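Local structure of isoaspartyl dipeptidase (Fervidobacterium islandicum, 7CDH) at residues R227-K230 against L231-G235; E270-N274 against G275-N279. The protein probably hydrolyses isoaspartyl (beta-aspartyl) dipeptides as a zinc metallopeptidase of the amidohydrolase family, in keeping with a role in protein repair. All coordinates share one frame; numbering follows the deposited sequence.

Overall arrangement
Contact 1 (227-235) begins helix 229-240 and contact 2 (270-279) ends helix 264-273, two helices of the TIM-barrel-type amidohydrolase fold. Their centres are about 14 Å apart, and they meet through one aromatic side chain: Phe232 CE2 lies 3.9 Å from Glu270 CD, and Phe232 CZ lies 4.3 Å from Ala271 CB. Leu236 of helix 229-240 extends this packing, touching both Glu270 and Leu276. Contact 1 reaches toward the active site: the side chain of Arg227 comes within about 6 Å of a zinc ion and touches His195, which binds zinc together with Glu156 and His224. Contact 2 closes its helix ahead of strand 280-283.

Contact 1. Residues R227-K230 against L231-G235; sequences RSRK and LFEQG
Ser228 is the N-cap of helix 229-240, and its hydroxyl receives the backbone N-H of Leu231. The bond runs from Leu231 N to Ser228 OG over 2.9 Å and is nearly straight, at 170°. A chi1 of 83° brings OG in between the serine's own backbone N and carbonyl carbon, where it faces the first turn. Leu231 CB sits beside this capping hydroxyl, 3.5 Å from Ser228 OG. Backbone bonds then take over, from Phe232 N to Ser228 O, Glu233 N to Arg229 O and Gln234 N to Lys230 O, all within 2.9 to 3.1 Å.

Carbon-carbon contact is sparser: Leu231 CD2 meets Arg227 CB loosely at 4.2 Å. The leucine also rests on Val196 and Met225, while Phe232 turns its ring away from this turn to pack on Ala267 and Leu247.

Among the charged groups, Glu233 OE2 approaches the aliphatic part of Arg229, 3.6 Å from Arg229 CG, and the guanidinium and carboxylate planes stand 66° apart. Arg229 NH1 instead makes a salt bridge with Glu261, while Arg227 NE, at the loop before the helix, bonds to Val196 O.

With an alanine at Ser228, Leu231 N would probably be left without its side-chain acceptor and the first turn would be less firmly closed. The chemistry is that of a classic N-terminal cap: a hydroxyl supplies the acceptor that no preceding helical turn can give, while the residues beside it tie the helix start to strand 191-196 and to Glu261.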
ATOM      1  N   ARG A 227      37.742  15.668 -11.853  1.00 45.59           N
ATOM      2  CA  ARG A 227      38.173  14.243 -11.826  1.00 42.78           C
ATOM      3  C   ARG A 227      39.175  13.995 -12.967  1.00 42.14           C
ATOM      4  O   ARG A 227      40.114  13.228 -12.782  1.00 42.60           O
ATOM      5  CB  ARG A 227      36.903  13.390 -11.876  1.00 48.16           C
ATOM      6  CG  ARG A 227      37.104  11.908 -12.140  1.00 55.24           C
ATOM      7  CD  ARG A 227      35.791  11.197 -12.453  1.00 55.51           C
ATOM      8  NE  ARG A 227      34.813  11.311 -11.387  1.00 53.79           N
ATOM      9  CZ  ARG A 227      34.885  10.667 -10.222  1.00 52.18           C
ATOM     10  NH1 ARG A 227      33.949  10.847  -9.298  1.00 51.79           N
ATOM     11  NH2 ARG A 227      35.906   9.871  -9.970  1.00 44.36           N
ATOM     12  N   SER A 228      39.000  14.633 -14.118  1.00 42.82           N
ATOM     13  CA  SER A 228      39.927  14.538 -15.274  1.00 41.83           C
ATOM     14  C   SER A 228      39.920  15.849 -16.066  1.00 45.74           C
ATOM     15  O   SER A 228      38.890  16.585 -16.004  1.00 44.16           O
ATOM     16  CB  SER A 228      39.560  13.378 -16.150  1.00 39.55           C
ATOM     17  OG  SER A 228      38.514  13.719 -17.045  1.00 42.53           O
ATOM     18  N   ARG A 229      41.011  16.140 -16.786  1.00 50.01           N
ATOM     19  CA  ARG A 229      41.057  17.314 -17.706  1.00 51.15           C
ATOM     20  C   ARG A 229      39.875  17.196 -18.679  1.00 42.27           C
ATOM     21  O   ARG A 229      39.236  18.202 -18.924  1.00 39.77           O
ATOM     22  CB  ARG A 229      42.392  17.485 -18.456  1.00 52.17           C
ATOM     23  CG  ARG A 229      42.428  18.768 -19.286  1.00 63.83           C
ATOM     24  CD  ARG A 229      43.742  19.269 -19.876  1.00 71.29           C
ATOM     25  NE  ARG A 229      44.644  19.863 -18.890  1.00 79.79           N
ATOM     26  CZ  ARG A 229      45.648  19.218 -18.273  1.00 82.94           C
ATOM     27  NH1 ARG A 229      45.901  17.943 -18.525  1.00 76.30           N
ATOM     28  NH2 ARG A 229      46.403  19.853 -17.391  1.00 85.23           N
ATOM     29  N   LYS A 230      39.595  16.010 -19.215  1.00 43.89           N
ATOM     30  CA  LYS A 230      38.535  15.838 -20.240  1.00 48.81           C
ATOM     31  C   LYS A 230      37.180  16.219 -19.608  1.00 46.32           C
ATOM     32  O   LYS A 230      36.425  17.018 -20.214  1.00 43.81           O
ATOM     33  CB  LYS A 230      38.599  14.426 -20.828  1.00 52.63           C
ATOM     34  CG  LYS A 230      37.654  14.190 -22.001  1.00 64.26           C
ATOM     35  CD  LYS A 230      38.102  13.100 -22.982  1.00 74.08           C
ATOM     36  CE  LYS A 230      36.950  12.352 -23.628  1.00 80.87           C
ATOM     37  NZ  LYS A 230      36.603  11.111 -22.887  1.00 93.04           N
ATOM     38  N   LEU A 231      36.887  15.742 -18.399  1.00 42.11           N
ATOM     39  CA  LEU A 231      35.613  16.107 -17.728  1.00 42.56           C
ATOM     40  C   LEU A 231      35.592  17.610 -17.427  1.00 39.69           C
ATOM     41  O   LEU A 231      34.516  18.245 -17.596  1.00 42.08           O
ATOM     42  CB  LEU A 231      35.413  15.303 -16.443  1.00 40.12           C
ATOM     43  CG  LEU A 231      34.074  15.530 -15.760  1.00 38.79           C
ATOM     44  CD1 LEU A 231      32.925  15.426 -16.755  1.00 40.87           C
ATOM     45  CD2 LEU A 231      33.897  14.556 -14.619  1.00 42.70           C
ATOM     46  N   PHE A 232      36.699  18.167 -16.947  1.00 37.33           N
ATOM     47  CA  PHE A 232      36.739  19.603 -16.581  1.00 38.15           C
ATOM     48  C   PHE A 232      36.511  20.472 -17.820  1.00 37.77           C
ATOM     49  O   PHE A 232      35.765  21.488 -17.712  1.00 41.63           O
ATOM     50  CB  PHE A 232      38.016  19.965 -15.840  1.00 39.76           C
ATOM     51  CG  PHE A 232      38.068  21.425 -15.509  1.00 41.03           C
ATOM     52  CD1 PHE A 232      37.204  21.956 -14.568  1.00 41.61           C
ATOM     53  CD2 PHE A 232      38.933  22.280 -16.186  1.00 42.77           C
ATOM     54  CE1 PHE A 232      37.261  23.306 -14.243  1.00 47.17           C
ATOM     55  CE2 PHE A 232      38.966  23.628 -15.878  1.00 42.88           C
ATOM     56  CZ  PHE A 232      38.147  24.136 -14.896  1.00 44.16           C
ATOM     57  N   GLU A 233      37.018  20.072 -18.984  1.00 38.68           N
ATOM     58  CA  GLU A 233      36.771  20.873 -20.208  1.00 45.11           C
ATOM     59  C   GLU A 233      35.300  20.691 -20.658  1.00 40.59           C
ATOM     60  O   GLU A 233      34.693  21.704 -21.046  1.00 37.38           O
ATOM     61  CB  GLU A 233      37.964  20.753 -21.175  1.00 55.67           C
ATOM     62  CG  GLU A 233      38.215  19.402 -21.822  1.00 77.22           C
ATOM     63  CD  GLU A 233      39.518  19.348 -22.633  1.00 92.76           C
ATOM     64  OE1 GLU A 233      39.518  18.772 -23.769  1.00 78.14           O
ATOM     65  OE2 GLU A 233      40.545  19.893 -22.133  1.00100.60           O
ATOM     66  N   GLN A 234      34.647  19.543 -20.445  1.00 42.92           N
ATOM     67  CA  GLN A 234      33.162  19.445 -20.581  1.00 40.11           C
ATOM     68  C   GLN A 234      32.513  20.426 -19.578  1.00 40.12           C
ATOM     69  O   GLN A 234      31.501  21.116 -19.923  1.00 36.99           O
ATOM     70  CB  GLN A 234      32.689  18.007 -20.371  1.00 45.72           C
ATOM     71  CG  GLN A 234      32.401  17.168 -21.620  1.00 52.42           C
ATOM     72  CD  GLN A 234      31.260  16.167 -21.393  1.00 68.32           C
ATOM     73  OE1 GLN A 234      31.210  15.384 -20.420  1.00 47.65           O
ATOM     74  NE2 GLN A 234      30.281  16.189 -22.295  1.00 65.98           N
ATOM     75  N   GLY A 235      33.080  20.550 -18.375  1.00 36.33           N
ATOM     76  CA  GLY A 235      32.598  21.497 -17.349  1.00 37.82           C
ATOM     77  C   GLY A 235      32.657  22.951 -17.794  1.00 40.39           C
ATOM     78  O   GLY A 235      31.663  23.702 -17.561  1.00 35.77           O
TER

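Contact 2. Residues E270-N274 against G275-N279; sequences EAYEN and GLLDN
Leu276 folds back on Ala271 just past the end of helix 264-273. From its base, Leu276 CB packs against Ala271 CB at 4.4 Å and lies 3.6 Å from Ala271 O. The next atom, Leu276 CG, sits 3.5 Å from Asn274 O, its position set by a chi1 of -64° that places it beside the leucine's own backbone N; both methyls, CD1 and CD2, stand farther from that oxygen, each 4.2 Å away. This side chain touches Leu236 of helix 229-240.

The backbone beneath forms a Schellman motif. Leu276 N donates to Ala271 O at 2.7 Å, and Gly275 N to Tyr272 O at 3.0 Å, the latter donor standing above the carbonyl plane. Gly275 is the C-prime residue, and its positive phi of 60° favours glycine.

Asn274 reaches back along the helix, its ND2 bonded to Glu270 O at 2.7 Å, so that oxygen accepts from both the side chain and the backbone N of Asn274. Separately, Leu277 CD2 meets Tyr272 CD1 obliquely at 4.1 Å.

The Schellman bonds and the two from Asn274 thus occupy carbonyls at the helix end, and the Ala271-Leu276 pair supplies the apolar contact that usually accompanies a Schellman ending.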
ATOM      1  N   GLU A 270      42.789  27.539 -14.511  1.00 35.41           N
ATOM      2  CA  GLU A 270      42.244  27.567 -15.882  1.00 37.34           C
ATOM      3  C   GLU A 270      40.933  28.351 -15.877  1.00 47.19           C
ATOM      4  O   GLU A 270      40.737  29.132 -16.813  1.00 53.97           O
ATOM      5  CB  GLU A 270      42.044  26.168 -16.422  1.00 40.66           C
ATOM      6  CG  GLU A 270      41.539  26.155 -17.857  1.00 49.91           C
ATOM      7  CD  GLU A 270      41.610  24.797 -18.549  1.00 52.29           C
ATOM      8  OE1 GLU A 270      42.307  23.904 -18.013  1.00 48.97           O
ATOM      9  OE2 GLU A 270      40.983  24.642 -19.633  1.00 58.49           O
ATOM     10  N   ALA A 271      40.060  28.175 -14.877  1.00 47.69           N
ATOM     11  CA  ALA A 271      38.724  28.808 -14.925  1.00 46.00           C
ATOM     12  C   ALA A 271      38.897  30.330 -14.830  1.00 41.88           C
ATOM     13  O   ALA A 271      38.149  31.047 -15.543  1.00 37.36           O
ATOM     14  CB  ALA A 271      37.802  28.247 -13.863  1.00 46.57           C
ATOM     15  N   TYR A 272      39.842  30.794 -14.004  1.00 41.72           N
ATOM     16  CA  TYR A 272      40.196  32.232 -13.801  1.00 53.25           C
ATOM     17  C   TYR A 272      40.712  32.884 -15.103  1.00 53.81           C
ATOM     18  O   TYR A 272      40.160  33.926 -15.525  1.00 60.32           O
ATOM     19  CB  TYR A 272      41.262  32.361 -12.713  1.00 53.01           C
ATOM     20  CG  TYR A 272      41.619  33.763 -12.287  1.00 52.81           C
ATOM     21  CD1 TYR A 272      40.670  34.646 -11.786  1.00 59.38           C
ATOM     22  CD2 TYR A 272      42.942  34.181 -12.304  1.00 52.72           C
ATOM     23  CE1 TYR A 272      41.021  35.919 -11.348  1.00 57.42           C
ATOM     24  CE2 TYR A 272      43.308  35.447 -11.876  1.00 49.35           C
ATOM     25  CZ  TYR A 272      42.347  36.315 -11.397  1.00 51.42           C
ATOM     26  OH  TYR A 272      42.760  37.540 -10.979  1.00 62.44           O
ATOM     27  N   GLU A 273      41.748  32.299 -15.711  1.00 55.79           N
ATOM     28  CA  GLU A 273      42.370  32.780 -16.977  1.00 58.80           C
ATOM     29  C   GLU A 273      41.309  32.918 -18.075  1.00 58.36           C
ATOM     30  O   GLU A 273      41.488  33.825 -18.942  1.00 60.64           O
ATOM     31  CB  GLU A 273      43.464  31.832 -17.459  1.00 56.44           C
ATOM     32  CG  GLU A 273      44.748  31.956 -16.674  1.00 61.83           C
ATOM     33  CD  GLU A 273      45.701  30.793 -16.915  1.00 73.46           C
ATOM     34  OE1 GLU A 273      45.563  30.122 -17.980  1.00 73.48           O
ATOM     35  OE2 GLU A 273      46.561  30.544 -16.033  1.00 79.10           O
ATOM     36  N   ASN A 274      40.246  32.097 -18.023  1.00 42.27           N
ATOM     37  CA  ASN A 274      39.176  32.075 -19.051  1.00 39.54           C
ATOM     38  C   ASN A 274      37.915  32.807 -18.571  1.00 36.26           C
ATOM     39  O   ASN A 274      36.910  32.701 -19.250  1.00 43.30           O
ATOM     40  CB  ASN A 274      38.992  30.646 -19.527  1.00 45.30           C
ATOM     41  CG  ASN A 274      40.295  30.194 -20.149  1.00 53.47           C
ATOM     42  OD1 ASN A 274      40.633  30.625 -21.251  1.00 71.78           O
ATOM     43  ND2 ASN A 274      41.084  29.419 -19.425  1.00 53.06           N
ATOM     44  N   GLY A 275      37.982  33.590 -17.496  1.00 32.09           N
ATOM     45  CA  GLY A 275      36.838  34.374 -16.994  1.00 39.04           C
ATOM     46  C   GLY A 275      35.618  33.535 -16.602  1.00 44.41           C
ATOM     47  O   GLY A 275      34.490  34.053 -16.770  1.00 47.98           O
ATOM     48  N   LEU A 276      35.818  32.338 -16.028  1.00 38.10           N
ATOM     49  CA  LEU A 276      34.727  31.441 -15.602  1.00 38.68           C
ATOM     50  C   LEU A 276      34.824  31.083 -14.114  1.00 37.68           C
ATOM     51  O   LEU A 276      34.059  30.229 -13.659  1.00 41.58           O
ATOM     52  CB  LEU A 276      34.812  30.188 -16.467  1.00 41.71           C
ATOM     53  CG  LEU A 276      34.583  30.398 -17.955  1.00 39.48           C
ATOM     54  CD1 LEU A 276      34.825  29.102 -18.700  1.00 42.24           C
ATOM     55  CD2 LEU A 276      33.192  30.919 -18.249  1.00 36.25           C
ATOM     56  N   LEU A 277      35.656  31.756 -13.343  1.00 34.77           N
ATOM     57  CA  LEU A 277      35.714  31.505 -11.891  1.00 34.76           C
ATOM     58  C   LEU A 277      34.360  31.820 -11.233  1.00 34.58           C
ATOM     59  O   LEU A 277      34.134  31.333 -10.120  1.00 43.94           O
ATOM     60  CB  LEU A 277      36.834  32.328 -11.266  1.00 34.33           C
ATOM     61  CG  LEU A 277      37.250  31.862  -9.872  1.00 37.18           C
ATOM     62  CD1 LEU A 277      38.043  30.586  -9.948  1.00 40.02           C
ATOM     63  CD2 LEU A 277      38.047  32.923  -9.144  1.00 38.11           C
ATOM     64  N   ASP A 278      33.462  32.553 -11.872  1.00 35.19           N
ATOM     65  CA  ASP A 278      32.122  32.835 -11.280  1.00 42.04           C
ATOM     66  C   ASP A 278      31.270  31.553 -11.328  1.00 41.09           C
ATOM     67  O   ASP A 278      30.269  31.473 -10.609  1.00 38.07           O
ATOM     68  CB  ASP A 278      31.456  34.048 -11.936  1.00 45.53           C
ATOM     69  CG  ASP A 278      32.027  35.406 -11.501  1.00 55.74           C
ATOM     70  OD1 ASP A 278      32.807  35.442 -10.521  1.00 57.78           O
ATOM     71  OD2 ASP A 278      31.701  36.438 -12.150  1.00 60.50           O
ATOM     72  N   ASN A 279      31.692  30.548 -12.088  1.00 35.15           N
ATOM     73  CA  ASN A 279      30.849  29.377 -12.388  1.00 36.20           C
ATOM     74  C   ASN A 279      31.422  28.172 -11.649  1.00 33.48           C
ATOM     75  O   ASN A 279      31.123  27.068 -12.020  1.00 36.65           O
ATOM     76  CB  ASN A 279      30.748  29.193 -13.907  1.00 44.28           C
ATOM     77  CG  ASN A 279      30.147  30.415 -14.568  1.00 45.90           C
ATOM     78  OD1 ASN A 279      30.793  31.462 -14.631  1.00 52.11           O
ATOM     79  ND2 ASN A 279      28.903  30.306 -15.008  1.00 42.20           N
TER